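PDB 3GJA: CytC3 from Streptomyces, which is a nonheme iron halogenase of biosynthesis, which probably uses 2-oxoglutarate and chloride to chlorinate an amino acid carried on a partner protein. Local coordinates for residues A[15-20]-A[91-96]; A[97-102]-A[298-303]; A[302-307]-A[312-317]. One frame throughout, in Å; residues are numbered along the deposited sequence.

Contact 1. Residues A[15-20]-A[91-96]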
ATOM      1  N   GLU A  15       8.297  17.788  12.728  1.00 57.34           N
ATOM      2  CA  GLU A  15       6.934  18.018  13.192  1.00 58.39           C
ATOM      3  C   GLU A  15       5.961  17.027  12.550  1.00 57.70           C
ATOM      4  O   GLU A  15       5.137  16.409  13.229  1.00 56.53           O
ATOM      5  CB  GLU A  15       6.491  19.442  12.854  1.00 61.25           C
ATOM      6  CG  GLU A  15       5.101  19.782  13.369  1.00 67.51           C
ATOM      7  CD  GLU A  15       4.626  21.160  12.935  1.00 71.44           C
ATOM      8  OE1 GLU A  15       5.359  22.147  13.171  1.00 72.82           O
ATOM      9  OE2 GLU A  15       3.514  21.257  12.367  1.00 74.01           O
ATOM     10  N   GLU A  16       6.059  16.886  11.234  1.00 55.33           N
ATOM     11  CA  GLU A  16       5.187  15.985  10.500  1.00 53.83           C
ATOM     12  C   GLU A  16       5.342  14.558  11.001  1.00 52.26           C
ATOM     13  O   GLU A  16       4.359  13.831  11.133  1.00 50.40           O
ATOM     14  CB  GLU A  16       5.499  16.079   9.009  1.00 53.10           C
ATOM     15  CG  GLU A  16       5.364  17.493   8.496  1.00 55.15           C
ATOM     16  CD  GLU A  16       5.747  17.635   7.047  1.00 56.68           C
ATOM     17  OE1 GLU A  16       6.849  17.180   6.677  1.00 57.99           O
ATOM     18  OE2 GLU A  16       4.950  18.213   6.279  1.00 57.81           O
ATOM     19  N   VAL A  17       6.579  14.162  11.285  1.00 52.37           N
ATOM     20  CA  VAL A  17       6.849  12.822  11.795  1.00 52.20           C
ATOM     21  C   VAL A  17       6.161  12.660  13.148  1.00 51.84           C
ATOM     22  O   VAL A  17       5.586  11.616  13.440  1.00 51.38           O
ATOM     23  CB  VAL A  17       8.370  12.580  11.967  1.00 52.84           C
ATOM     24  CG1 VAL A  17       8.619  11.218  12.607  1.00 52.20           C
ATOM     25  CG2 VAL A  17       9.064  12.658  10.612  1.00 52.28           C
ATOM     26  N   ALA A  18       6.215  13.709  13.965  1.00 52.22           N
ATOM     27  CA  ALA A  18       5.598  13.688  15.287  1.00 52.74           C
ATOM     28  C   ALA A  18       4.091  13.529  15.154  1.00 52.65           C
ATOM     29  O   ALA A  18       3.467  12.767  15.897  1.00 53.61           O
ATOM     30  CB  ALA A  18       5.919  14.973  16.039  1.00 52.19           C
ATOM     31  N   ARG A  19       3.519  14.264  14.206  1.00 50.88           N
ATOM     32  CA  ARG A  19       2.089  14.222  13.937  1.00 50.28           C
ATOM     33  C   ARG A  19       1.686  12.794  13.574  1.00 49.47           C
ATOM     34  O   ARG A  19       0.696  12.268  14.081  1.00 48.54           O
ATOM     35  CB  ARG A  19       1.760  15.165  12.781  1.00 51.80           C
ATOM     36  CG  ARG A  19       0.286  15.299  12.452  1.00 54.98           C
ATOM     37  CD  ARG A  19       0.132  16.041  11.140  1.00 57.00           C
ATOM     38  NE  ARG A  19       0.991  17.221  11.112  1.00 60.91           N
ATOM     39  CZ  ARG A  19       1.260  17.929  10.020  1.00 62.19           C
ATOM     40  NH1 ARG A  19       0.735  17.582   8.851  1.00 61.92           N
ATOM     41  NH2 ARG A  19       2.063  18.984  10.097  1.00 63.21           N
ATOM     42  N   PHE A  20       2.466  12.172  12.696  1.00 47.98           N
ATOM     43  CA  PHE A  20       2.195  10.807  12.272  1.00 46.36           C
ATOM     44  C   PHE A  20       2.277   9.863  13.463  1.00 47.58           C
ATOM     45  O   PHE A  20       1.489   8.926  13.586  1.00 47.63           O
ATOM     46  CB  PHE A  20       3.210  10.364  11.220  1.00 42.96           C
ATOM     47  CG  PHE A  20       3.008   8.954  10.753  1.00 42.02           C
ATOM     48  CD1 PHE A  20       2.156   8.675   9.688  1.00 40.65           C
ATOM     49  CD2 PHE A  20       3.646   7.898  11.398  1.00 40.69           C
ATOM     50  CE1 PHE A  20       1.942   7.361   9.271  1.00 42.00           C
ATOM     51  CE2 PHE A  20       3.439   6.585  10.991  1.00 40.40           C
ATOM     52  CZ  PHE A  20       2.584   6.313   9.925  1.00 39.82           C
ATOM     53  N   GLY A  91      10.266   6.618   4.214  1.00 42.54           N
ATOM     54  CA  GLY A  91      11.590   6.460   4.794  1.00 41.74           C
ATOM     55  C   GLY A  91      11.806   7.289   6.043  1.00 43.02           C
ATOM     56  O   GLY A  91      12.535   6.877   6.940  1.00 41.07           O
ATOM     57  N   SER A  92      11.188   8.464   6.103  1.00 43.11           N
ATOM     58  CA  SER A  92      11.310   9.323   7.273  1.00 44.24           C
ATOM     59  C   SER A  92      10.602   8.676   8.463  1.00 45.58           C
ATOM     60  O   SER A  92      10.841   9.045   9.613  1.00 46.81           O
ATOM     61  CB  SER A  92      10.658  10.678   7.009  1.00 43.75           C
ATOM     62  OG  SER A  92      11.089  11.228   5.784  1.00 49.08           O
ATOM     63  N   LEU A  93       9.732   7.711   8.183  1.00 44.78           N
ATOM     64  CA  LEU A  93       8.962   7.051   9.229  1.00 44.59           C
ATOM     65  C   LEU A  93       9.518   5.726   9.715  1.00 43.48           C
ATOM     66  O   LEU A  93       9.599   5.486  10.918  1.00 42.71           O
ATOM     67  CB  LEU A  93       7.522   6.839   8.750  1.00 45.47           C
ATOM     68  CG  LEU A  93       6.483   7.960   8.886  1.00 46.02           C
ATOM     69  CD1 LEU A  93       7.100   9.320   8.704  1.00 46.07           C
ATOM     70  CD2 LEU A  93       5.380   7.718   7.865  1.00 44.82           C
ATOM     71  N   ILE A  94       9.898   4.858   8.787  1.00 44.02           N
ATOM     72  CA  ILE A  94      10.409   3.553   9.177  1.00 43.38           C
ATOM     73  C   ILE A  94      11.798   3.195   8.648  1.00 45.58           C
ATOM     74  O   ILE A  94      12.206   2.034   8.716  1.00 45.78           O
ATOM     75  CB  ILE A  94       9.411   2.447   8.777  1.00 42.23           C
ATOM     76  CG1 ILE A  94       9.154   2.486   7.269  1.00 40.46           C
ATOM     77  CG2 ILE A  94       8.095   2.646   9.529  1.00 42.26           C
ATOM     78  CD1 ILE A  94       8.315   1.325   6.769  1.00 37.54           C
ATOM     79  N   GLY A  95      12.520   4.182   8.118  1.00 44.98           N
ATOM     80  CA  GLY A  95      13.866   3.919   7.634  1.00 46.84           C
ATOM     81  C   GLY A  95      14.076   3.958   6.133  1.00 48.18           C
ATOM     82  O   GLY A  95      13.166   3.654   5.363  1.00 48.70           O
ATOM     83  N   ARG A  96      15.290   4.316   5.718  1.00 49.23           N
ATOM     84  CA  ARG A  96      15.618   4.405   4.298  1.00 50.66           C
ATOM     85  C   ARG A  96      15.873   3.082   3.589  1.00 48.78           C
ATOM     86  O   ARG A  96      15.944   3.045   2.366  1.00 49.23           O
ATOM     87  CB  ARG A  96      16.804   5.339   4.079  1.00 53.58           C
ATOM     88  CG  ARG A  96      16.406   6.798   3.964  1.00 58.38           C
ATOM     89  CD  ARG A  96      15.821   7.318   5.259  1.00 62.67           C
ATOM     90  NE  ARG A  96      15.459   8.730   5.156  1.00 67.36           N
ATOM     91  CZ  ARG A  96      15.112   9.491   6.191  1.00 69.00           C
ATOM     92  NH1 ARG A  96      15.081   8.978   7.418  1.00 69.08           N
ATOM     93  NH2 ARG A  96      14.794  10.764   6.000  1.00 70.03           N
TER

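Contact 2. Residues A[97-102]-A[298-303]. With ACT (acetate ion), chain C.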
ATOM      1  N   ASN A  97      16.027   1.998   4.339  1.00 47.00           N
ATOM      2  CA  ASN A  97      16.211   0.701   3.702  1.00 45.96           C
ATOM      3  C   ASN A  97      14.791   0.154   3.566  1.00 46.18           C
ATOM      4  O   ASN A  97      14.356  -0.675   4.360  1.00 45.28           O
ATOM      5  CB  ASN A  97      17.089  -0.214   4.566  1.00 44.32           C
ATOM      6  CG  ASN A  97      18.519   0.301   4.691  1.00 47.25           C
ATOM      7  OD1 ASN A  97      19.115   0.762   3.714  1.00 44.90           O
ATOM      8  ND2 ASN A  97      19.078   0.214   5.893  1.00 46.68           N
ATOM      9  N   LEU A  98      14.086   0.645   2.544  1.00 46.54           N
ATOM     10  CA  LEU A  98      12.687   0.303   2.286  1.00 45.53           C
ATOM     11  C   LEU A  98      12.340  -0.779   1.284  1.00 44.45           C
ATOM     12  O   LEU A  98      12.868  -0.819   0.174  1.00 46.22           O
ATOM     13  CB  LEU A  98      11.922   1.548   1.854  1.00 46.90           C
ATOM     14  CG  LEU A  98      11.283   2.467   2.881  1.00 48.56           C
ATOM     15  CD1 LEU A  98      10.510   3.551   2.130  1.00 44.92           C
ATOM     16  CD2 LEU A  98      10.353   1.670   3.790  1.00 47.43           C
ATOM     17  N   LEU A  99      11.374  -1.600   1.678  1.00 42.18           N
ATOM     18  CA  LEU A  99      10.858  -2.694   0.867  1.00 40.40           C
ATOM     19  C   LEU A  99       9.362  -2.465   0.577  1.00 40.43           C
ATOM     20  O   LEU A  99       8.587  -2.172   1.491  1.00 38.66           O
ATOM     21  CB  LEU A  99      11.008  -4.001   1.640  1.00 38.85           C
ATOM     22  CG  LEU A  99      11.865  -5.165   1.147  1.00 42.05           C
ATOM     23  CD1 LEU A  99      13.182  -4.684   0.565  1.00 39.37           C
ATOM     24  CD2 LEU A  99      12.087  -6.118   2.329  1.00 38.67           C
ATOM     25  N   CYS A 100       8.969  -2.561  -0.692  1.00 39.27           N
ATOM     26  CA  CYS A 100       7.561  -2.454  -1.063  1.00 36.08           C
ATOM     27  C   CYS A 100       7.190  -3.906  -1.304  1.00 36.22           C
ATOM     28  O   CYS A 100       7.589  -4.495  -2.308  1.00 34.71           O
ATOM     29  CB  CYS A 100       7.356  -1.662  -2.355  1.00 36.98           C
ATOM     30  SG  CYS A 100       5.610  -1.678  -2.916  1.00 37.13           S
ATOM     31  N   TRP A 101       6.434  -4.497  -0.384  1.00 36.38           N
ATOM     32  CA  TRP A 101       6.089  -5.903  -0.524  1.00 35.42           C
ATOM     33  C   TRP A 101       4.725  -6.171  -1.150  1.00 34.75           C
ATOM     34  O   TRP A 101       4.372  -7.322  -1.409  1.00 34.83           O
ATOM     35  CB  TRP A 101       6.169  -6.584   0.837  1.00 35.24           C
ATOM     36  CG  TRP A 101       5.088  -6.150   1.751  1.00 34.44           C
ATOM     37  CD1 TRP A 101       5.027  -4.987   2.461  1.00 33.04           C
ATOM     38  CD2 TRP A 101       3.877  -6.856   2.025  1.00 33.32           C
ATOM     39  NE1 TRP A 101       3.850  -4.926   3.162  1.00 34.98           N
ATOM     40  CE2 TRP A 101       3.123  -6.061   2.910  1.00 32.99           C
ATOM     41  CE3 TRP A 101       3.353  -8.086   1.605  1.00 32.91           C
ATOM     42  CZ2 TRP A 101       1.870  -6.456   3.386  1.00 32.13           C
ATOM     43  CZ3 TRP A 101       2.105  -8.479   2.080  1.00 32.84           C
ATOM     44  CH2 TRP A 101       1.379  -7.664   2.961  1.00 30.77           C
ATOM     45  N   ARG A 102       3.954  -5.119  -1.382  1.00 34.61           N
ATOM     46  CA  ARG A 102       2.642  -5.285  -1.993  1.00 33.76           C
ATOM     47  C   ARG A 102       1.962  -3.987  -2.425  1.00 32.87           C
ATOM     48  O   ARG A 102       2.247  -2.905  -1.901  1.00 31.16           O
ATOM     49  CB  ARG A 102       1.710  -6.029  -1.042  1.00 34.01           C
ATOM     50  CG  ARG A 102       0.257  -6.054  -1.516  1.00 39.99           C
ATOM     51  CD  ARG A 102      -0.643  -6.794  -0.552  1.00 40.48           C
ATOM     52  NE  ARG A 102      -0.385  -8.227  -0.547  1.00 40.99           N
ATOM     53  CZ  ARG A 102      -1.060  -9.092   0.201  1.00 42.28           C
ATOM     54  NH1 ARG A 102      -2.023  -8.653   0.997  1.00 42.72           N
ATOM     55  NH2 ARG A 102      -0.781 -10.387   0.152  1.00 40.27           N
ATOM     56  N   GLY A 298      18.597 -10.265   2.933  1.00 46.89           N
ATOM     57  CA  GLY A 298      18.435 -11.337   1.968  1.00 46.62           C
ATOM     58  C   GLY A 298      17.483 -12.452   2.388  1.00 47.38           C
ATOM     59  O   GLY A 298      17.474 -13.520   1.772  1.00 48.41           O
ATOM     60  N   HIS A 299      16.672 -12.227   3.421  1.00 46.84           N
ATOM     61  CA  HIS A 299      15.729 -13.260   3.863  1.00 45.85           C
ATOM     62  C   HIS A 299      14.362 -13.191   3.175  1.00 45.77           C
ATOM     63  O   HIS A 299      13.463 -13.971   3.491  1.00 45.64           O
ATOM     64  CB  HIS A 299      15.547 -13.206   5.385  1.00 44.94           C
ATOM     65  CG  HIS A 299      15.061 -11.885   5.896  1.00 45.92           C
ATOM     66  ND1 HIS A 299      15.124 -11.539   7.228  1.00 45.69           N
ATOM     67  CD2 HIS A 299      14.499 -10.830   5.260  1.00 44.98           C
ATOM     68  CE1 HIS A 299      14.623 -10.327   7.391  1.00 46.53           C
ATOM     69  NE2 HIS A 299      14.236  -9.875   6.212  1.00 46.50           N
ATOM     70  N   ASN A 300      14.211 -12.263   2.234  1.00 44.32           N
ATOM     71  CA  ASN A 300      12.954 -12.111   1.505  1.00 42.38           C
ATOM     72  C   ASN A 300      13.141 -12.354   0.017  1.00 41.78           C
ATOM     73  O   ASN A 300      14.244 -12.202  -0.503  1.00 41.26           O
ATOM     74  CB  ASN A 300      12.403 -10.691   1.666  1.00 41.87           C
ATOM     75  CG  ASN A 300      11.893 -10.413   3.052  1.00 42.29           C
ATOM     76  OD1 ASN A 300      11.163 -11.216   3.624  1.00 46.60           O
ATOM     77  ND2 ASN A 300      12.261  -9.264   3.599  1.00 42.22           N
ATOM     78  N   ARG A 301      12.072 -12.751  -0.665  1.00 40.35           N
ATOM     79  CA  ARG A 301      12.148 -12.909  -2.109  1.00 40.34           C
ATOM     80  C   ARG A 301      12.303 -11.455  -2.554  1.00 40.62           C
ATOM     81  O   ARG A 301      11.647 -10.566  -2.008  1.00 38.96           O
ATOM     82  CB  ARG A 301      10.855 -13.491  -2.684  1.00 40.89           C
ATOM     83  CG  ARG A 301      10.625 -14.972  -2.400  1.00 43.07           C
ATOM     84  CD  ARG A 301       9.490 -15.487  -3.273  1.00 46.08           C
ATOM     85  NE  ARG A 301       9.173 -16.898  -3.069  1.00 48.06           N
ATOM     86  CZ  ARG A 301       8.811 -17.426  -1.905  1.00 50.43           C
ATOM     87  NH1 ARG A 301       8.723 -16.660  -0.822  1.00 51.63           N
ATOM     88  NH2 ARG A 301       8.527 -18.722  -1.827  1.00 50.24           N
ATOM     89  N   ILE A 302      13.173 -11.209  -3.528  1.00 41.41           N
ATOM     90  CA  ILE A 302      13.433  -9.851  -3.996  1.00 40.79           C
ATOM     91  C   ILE A 302      13.308  -9.752  -5.505  1.00 41.51           C
ATOM     92  O   ILE A 302      13.707 -10.660  -6.229  1.00 41.76           O
ATOM     93  CB  ILE A 302      14.866  -9.393  -3.587  1.00 41.75           C
ATOM     94  CG1 ILE A 302      14.977  -9.324  -2.060  1.00 42.23           C
ATOM     95  CG2 ILE A 302      15.205  -8.037  -4.217  1.00 39.37           C
ATOM     96  CD1 ILE A 302      14.134  -8.229  -1.412  1.00 40.97           C
ATOM     97  N   ALA A 303      12.747  -8.640  -5.969  1.00 41.92           N
ATOM     98  CA  ALA A 303      12.579  -8.390  -7.390  1.00 40.40           C
ATOM     99  C   ALA A 303      13.350  -7.121  -7.724  1.00 42.26           C
ATOM    100  O   ALA A 303      12.959  -6.015  -7.338  1.00 40.99           O
ATOM    101  CB  ALA A 303      11.102  -8.214  -7.724  1.00 41.28           C
TER
HETATM  102  C   ACT C 320      -4.589 -11.244   2.148  1.00 54.37           C
HETATM  103  O   ACT C 320      -4.004 -10.040   2.313  1.00 53.95           O
HETATM  104  OXT ACT C 320      -5.521 -11.567   2.853  1.00 54.20           O
HETATM  105  CH3 ACT C 320      -4.083 -12.190   1.089  1.00 52.49           C

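Contact 3. Residues A[302-307]-A[312-317]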
ATOM      1  N   ILE A 302      13.173 -11.209  -3.528  1.00 41.41           N
ATOM      2  CA  ILE A 302      13.433  -9.851  -3.996  1.00 40.79           C
ATOM      3  C   ILE A 302      13.308  -9.752  -5.505  1.00 41.51           C
ATOM      4  O   ILE A 302      13.707 -10.660  -6.229  1.00 41.76           O
ATOM      5  CB  ILE A 302      14.866  -9.393  -3.587  1.00 41.75           C
ATOM      6  CG1 ILE A 302      14.977  -9.324  -2.060  1.00 42.23           C
ATOM      7  CG2 ILE A 302      15.205  -8.037  -4.217  1.00 39.37           C
ATOM      8  CD1 ILE A 302      14.134  -8.229  -1.412  1.00 40.97           C
ATOM      9  N   ALA A 303      12.747  -8.640  -5.969  1.00 41.92           N
ATOM     10  CA  ALA A 303      12.579  -8.390  -7.390  1.00 40.40           C
ATOM     11  C   ALA A 303      13.350  -7.121  -7.724  1.00 42.26           C
ATOM     12  O   ALA A 303      12.959  -6.015  -7.338  1.00 40.99           O
ATOM     13  CB  ALA A 303      11.102  -8.214  -7.724  1.00 41.28           C
ATOM     14  N   ARG A 304      14.459  -7.287  -8.432  1.00 40.98           N
ATOM     15  CA  ARG A 304      15.289  -6.158  -8.819  1.00 40.63           C
ATOM     16  C   ARG A 304      14.785  -5.621 -10.152  1.00 40.11           C
ATOM     17  O   ARG A 304      14.998  -4.462 -10.480  1.00 38.92           O
ATOM     18  CB  ARG A 304      16.753  -6.608  -8.942  1.00 41.55           C
ATOM     19  CG  ARG A 304      17.709  -5.590  -9.571  1.00 41.40           C
ATOM     20  CD  ARG A 304      18.195  -4.523  -8.600  1.00 42.36           C
ATOM     21  NE  ARG A 304      18.993  -3.518  -9.303  1.00 45.19           N
ATOM     22  CZ  ARG A 304      19.749  -2.594  -8.712  1.00 46.12           C
ATOM     23  NH1 ARG A 304      19.826  -2.530  -7.390  1.00 47.82           N
ATOM     24  NH2 ARG A 304      20.430  -1.725  -9.450  1.00 46.76           N
ATOM     25  N   THR A 305      14.096  -6.473 -10.905  1.00 41.61           N
ATOM     26  CA  THR A 305      13.578  -6.092 -12.213  1.00 40.80           C
ATOM     27  C   THR A 305      12.128  -6.512 -12.375  1.00 41.98           C
ATOM     28  O   THR A 305      11.741  -7.604 -11.951  1.00 40.07           O
ATOM     29  CB  THR A 305      14.406  -6.745 -13.337  1.00 42.59           C
ATOM     30  OG1 THR A 305      15.772  -6.326 -13.220  1.00 46.17           O
ATOM     31  CG2 THR A 305      13.872  -6.338 -14.710  1.00 41.86           C
ATOM     32  N   SER A 306      11.330  -5.646 -12.997  1.00 40.84           N
ATOM     33  CA  SER A 306       9.920  -5.936 -13.209  1.00 39.48           C
ATOM     34  C   SER A 306       9.777  -6.958 -14.319  1.00 40.94           C
ATOM     35  O   SER A 306      10.699  -7.176 -15.109  1.00 40.52           O
ATOM     36  CB  SER A 306       9.154  -4.673 -13.602  1.00 40.08           C
ATOM     37  OG  SER A 306       9.071  -4.545 -15.012  1.00 40.73           O
ATOM     38  N   GLN A 307       8.601  -7.565 -14.379  1.00 40.42           N
ATOM     39  CA  GLN A 307       8.291  -8.568 -15.373  1.00 39.75           C
ATOM     40  C   GLN A 307       8.378  -7.988 -16.784  1.00 41.29           C
ATOM     41  O   GLN A 307       8.267  -8.717 -17.766  1.00 39.86           O
ATOM     42  CB  GLN A 307       6.889  -9.095 -15.119  1.00 41.90           C
ATOM     43  CG  GLN A 307       6.696 -10.538 -15.465  1.00 46.25           C
ATOM     44  CD  GLN A 307       7.452 -11.467 -14.535  1.00 46.57           C
ATOM     45  OE1 GLN A 307       7.362 -12.682 -14.668  1.00 50.47           O
ATOM     46  NE2 GLN A 307       8.197 -10.903 -13.588  1.00 45.53           N
ATOM     47  N   PHE A 312      14.498  -1.679 -10.967  1.00 39.91           N
ATOM     48  CA  PHE A 312      14.274  -0.985  -9.700  1.00 38.83           C
ATOM     49  C   PHE A 312      15.627  -0.635  -9.096  1.00 40.31           C
ATOM     50  O   PHE A 312      16.306  -1.499  -8.535  1.00 41.98           O
ATOM     51  CB  PHE A 312      13.508  -1.874  -8.720  1.00 37.51           C
ATOM     52  CG  PHE A 312      12.104  -2.194  -9.149  1.00 37.44           C
ATOM     53  CD1 PHE A 312      11.128  -1.198  -9.188  1.00 37.17           C
ATOM     54  CD2 PHE A 312      11.756  -3.491  -9.510  1.00 34.55           C
ATOM     55  CE1 PHE A 312       9.821  -1.490  -9.582  1.00 35.50           C
ATOM     56  CE2 PHE A 312      10.455  -3.794  -9.907  1.00 36.98           C
ATOM     57  CZ  PHE A 312       9.484  -2.791  -9.943  1.00 35.17           C
ATOM     58  N   VAL A 313      16.021   0.626  -9.208  1.00 39.28           N
ATOM     59  CA  VAL A 313      17.300   1.058  -8.668  1.00 39.11           C
ATOM     60  C   VAL A 313      17.070   1.810  -7.366  1.00 38.79           C
ATOM     61  O   VAL A 313      16.520   2.907  -7.362  1.00 41.52           O
ATOM     62  CB  VAL A 313      18.057   1.950  -9.687  1.00 38.80           C
ATOM     63  CG1 VAL A 313      19.472   2.228  -9.195  1.00 38.14           C
ATOM     64  CG2 VAL A 313      18.104   1.254 -11.039  1.00 35.26           C
ATOM     65  N   PRO A 314      17.492   1.223  -6.239  1.00 38.47           N
ATOM     66  CA  PRO A 314      17.320   1.846  -4.925  1.00 38.13           C
ATOM     67  C   PRO A 314      17.764   3.296  -4.872  1.00 40.04           C
ATOM     68  O   PRO A 314      18.864   3.636  -5.295  1.00 41.88           O
ATOM     69  CB  PRO A 314      18.146   0.950  -4.007  1.00 37.27           C
ATOM     70  CG  PRO A 314      18.026  -0.386  -4.654  1.00 36.64           C
ATOM     71  CD  PRO A 314      18.198  -0.066  -6.119  1.00 37.54           C
ATOM     72  N   ARG A 315      16.895   4.146  -4.345  1.00 40.52           N
ATOM     73  CA  ARG A 315      17.175   5.566  -4.210  1.00 40.91           C
ATOM     74  C   ARG A 315      18.046   5.825  -2.976  1.00 42.16           C
ATOM     75  O   ARG A 315      17.923   5.139  -1.966  1.00 42.19           O
ATOM     76  CB  ARG A 315      15.853   6.324  -4.093  1.00 39.69           C
ATOM     77  CG  ARG A 315      15.956   7.794  -3.733  1.00 39.42           C
ATOM     78  CD  ARG A 315      14.555   8.413  -3.732  1.00 38.91           C
ATOM     79  NE  ARG A 315      14.532   9.767  -3.188  1.00 38.03           N
ATOM     80  CZ  ARG A 315      14.879  10.859  -3.859  1.00 38.20           C
ATOM     81  NH1 ARG A 315      15.282  10.772  -5.121  1.00 38.34           N
ATOM     82  NH2 ARG A 315      14.824  12.042  -3.261  1.00 38.22           N
ATOM     83  N   GLN A 316      18.923   6.816  -3.066  1.00 43.51           N
ATOM     84  CA  GLN A 316      19.794   7.169  -1.955  1.00 45.61           C
ATOM     85  C   GLN A 316      19.740   8.681  -1.768  1.00 48.99           C
ATOM     86  O   GLN A 316      19.758   9.431  -2.745  1.00 50.23           O
ATOM     87  CB  GLN A 316      21.248   6.759  -2.241  1.00 44.33           C
ATOM     88  CG  GLN A 316      21.465   5.320  -2.710  1.00 42.86           C
ATOM     89  CD  GLN A 316      20.988   4.292  -1.702  1.00 43.15           C
ATOM     90  OE1 GLN A 316      20.938   4.560  -0.503  1.00 43.47           O
ATOM     91  NE2 GLN A 316      20.648   3.100  -2.185  1.00 41.63           N
ATOM     92  N   ILE A 317      19.667   9.125  -0.517  1.00 52.38           N
ATOM     93  CA  ILE A 317      19.644  10.553  -0.206  1.00 56.26           C
ATOM     94  C   ILE A 317      20.764  10.906   0.791  1.00 58.52           C
ATOM     95  O   ILE A 317      21.496   9.975   1.211  1.00 57.93           O
ATOM     96  CB  ILE A 317      18.281  10.983   0.394  1.00 57.01           C
ATOM     97  CG1 ILE A 317      17.974  10.155   1.642  1.00 56.73           C
ATOM     98  CG2 ILE A 317      17.177  10.826  -0.642  1.00 56.48           C
ATOM     99  CD1 ILE A 317      16.633  10.477   2.262  1.00 58.75           C
TER

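Contact 1. Residues A[15-20]-A[91-96]
Leu-93 and Phe-20 carry this contact between two helices, 84-94 and 14-23, that pack beside the beta sheet of the cupin-type barrel expected of the phytanoyl-CoA dioxygenase family. The nearest CA atoms, those of Val-17 and Leu-93, are 6.7 Å apart, and no hydrogen bond crosses between the two segments, which meet by van der Waals packing, most of it between side chains.

From CB outward, Leu-93 meets helix 14-23 atom by atom. Its CB points toward that helix, and CG comes next, lying 3.8 Å from Phe-20 CD2. There the chain forks. CD2 goes over one face of the Phe-20 ring and stops almost at its middle, 3.6 Å from the ring centroid and 5° off the normal, a CH-pi contact in which the methyl looks straight down on the pi cloud. CD1 turns to Val-17 instead and meets its CG2 at 4.3 Å.

The ring is in place to receive the methyl because Phe-20 swings its CG anti to the backbone N (chi1 179°). Trp-235 meets the same ring with planes at about 45°, and Ile-26 and Ile-147, from strands 25-30 and 147-152, touch the Phe-20 side chain as well. An alanine here would leave Leu-93 CD2 without its aromatic face and would probably open a gap between helix 14-23 and the sheet.

Beside this apolar patch, Ser-92 turns its hydroxyl to its own helix: OG bonds to Asp-88 O and also takes the backbone N-H of Phe-12. Val-17 CG2 sits 4.1 Å from Ser-92 O.

Contact 2. Residues A[97-102]-A[298-303]
Leu-99, on strand 98-108, and Ile-302, in the irregular segment 298-303, have the nearest CA atoms at 9.0 Å, too far for the backbones to pair, and side chains alone span the space between. The C-terminal loop here covers Leu-99 on the sheet of the cupin-type barrel.

Leu-99 does the reaching. Its CB points toward the loop, and its two methyls take one partner each. CD1 meets Ile-302 CD1 at 4.2 Å, the two side chains crossing at about a right angle; Ile-302 gets its terminal methyl there by setting CG1 anti to the carbonyl carbon (chi1 -64°). CD2 presses on the amide of Asn-300, 3.4 Å from ND2. A methyl offers the amide no hydrogen bond, so this is a van der Waals contact; the polar atoms of Asn-300 are satisfied by Val-265 O, which accepts from ND2, and Val-267 N, which gives to OD1. Held at both ends, the amide of this buried asparagine is fixed in its rotation and gives the leucine a firm surface to pack on.

Further along the strand, Arg-102 binds an acetate ion, probably from the crystallisation liquor. The acetate O lies at the guanidinium edge, in its plane, 2.8 Å from Arg-102 NH1, and the bond is somewhat bent (156°). Trp-101 CZ3 lies 3.6 Å above one guanidinium face, toward its rim. NH2 bonds to Gln-131 OE1 and Tyr-268 OH, while the acetate is also hydrogen-bonded to Lys-62 NZ, Gln-131 NE2 and His-125 N.

Strand 98-108 runs between antiparallel strands 253-262 and 289-290, paired through Leu-99 with Val-261 and Cys-100 with Val-289, and Leu-98 packs on Val-87 and Val-90 of helix 84-94.

Contact 3. Residues A[302-307]-A[312-317]
Phe-312 and Arg-304 are tied by the one hydrogen bond of this contact, from Phe-312 N to Arg-304 O: 2.9 Å, with an N-H...O angle of 166°. It closes a short excursion of the C-terminal tail, bringing two irregular segments alongside each other.

The Phe-312 ring packs against the backbone of 303-306. CD2 lies 3.5 Å from Ala-303 O, and CE2 comes to 3.7 Å from Ser-306 N, with CZ close to Ser-306 CB. Ala-303 O and Ser-306 N both come at the ring obliquely.

Arg-304 reaches the other way. Although its CB points away from segment 312-317, the chain bends at chi2 (81°) and lays the guanidinium over the backbone there. Phe-312 O sits 3.4 Å above one face, near the rim, so this carbonyl is covered by the group without a hydrogen bond from NE. NH1 packs against Pro-314 CD at 3.2 Å, with the two side chains roughly perpendicular, and NH2 brushes both Val-313 methyls.

What positions this first shell is largely the turn itself. Glu-311 takes Arg-304 NE in a salt bridge through OE2 and bonds Thr-305 OG1 through OE1, so one carboxylate holds two neighbouring residues. Ser-306 OG receives the backbone N-H groups of Arg-308 and Tyr-310, so one hydroxyl takes two N-H groups of the bend.

Beyond that, Phe-312 is seated on Ala-78, Ile-81 and Met-82 of helix 75-82 and on Val-289 of strand 289-290, whose Leu-290 touches Pro-314. Arg-315 bonds by its backbone to Thr-291 and Gly-293, just after that strand, and its NE forms a salt bridge with Asp-88 of helix 84-94.

In the fold
Contact 1 closes before the other two open, and contacts 2 and 3 overlap at Ile-302 and Ala-303. Contact 1 ends at residue 96, where contact 2 takes up strand 98-108 and reaches into the C-terminal tail. Centres of contacts 2 and 3 are about 10 Å apart; the centre of contact 1 lies about 20 Å from that of contact 2 and about 22 Å from that of contact 3. Helix 84-94 is the common neighbour: Gly-91 touches Leu-98, and Arg-96, just beyond the helix, touches Ile-317. Together they join the N-terminal helix, the antiparallel sheet and the tail, which lies against the edge strand 289-290, consistent with a single compact domain.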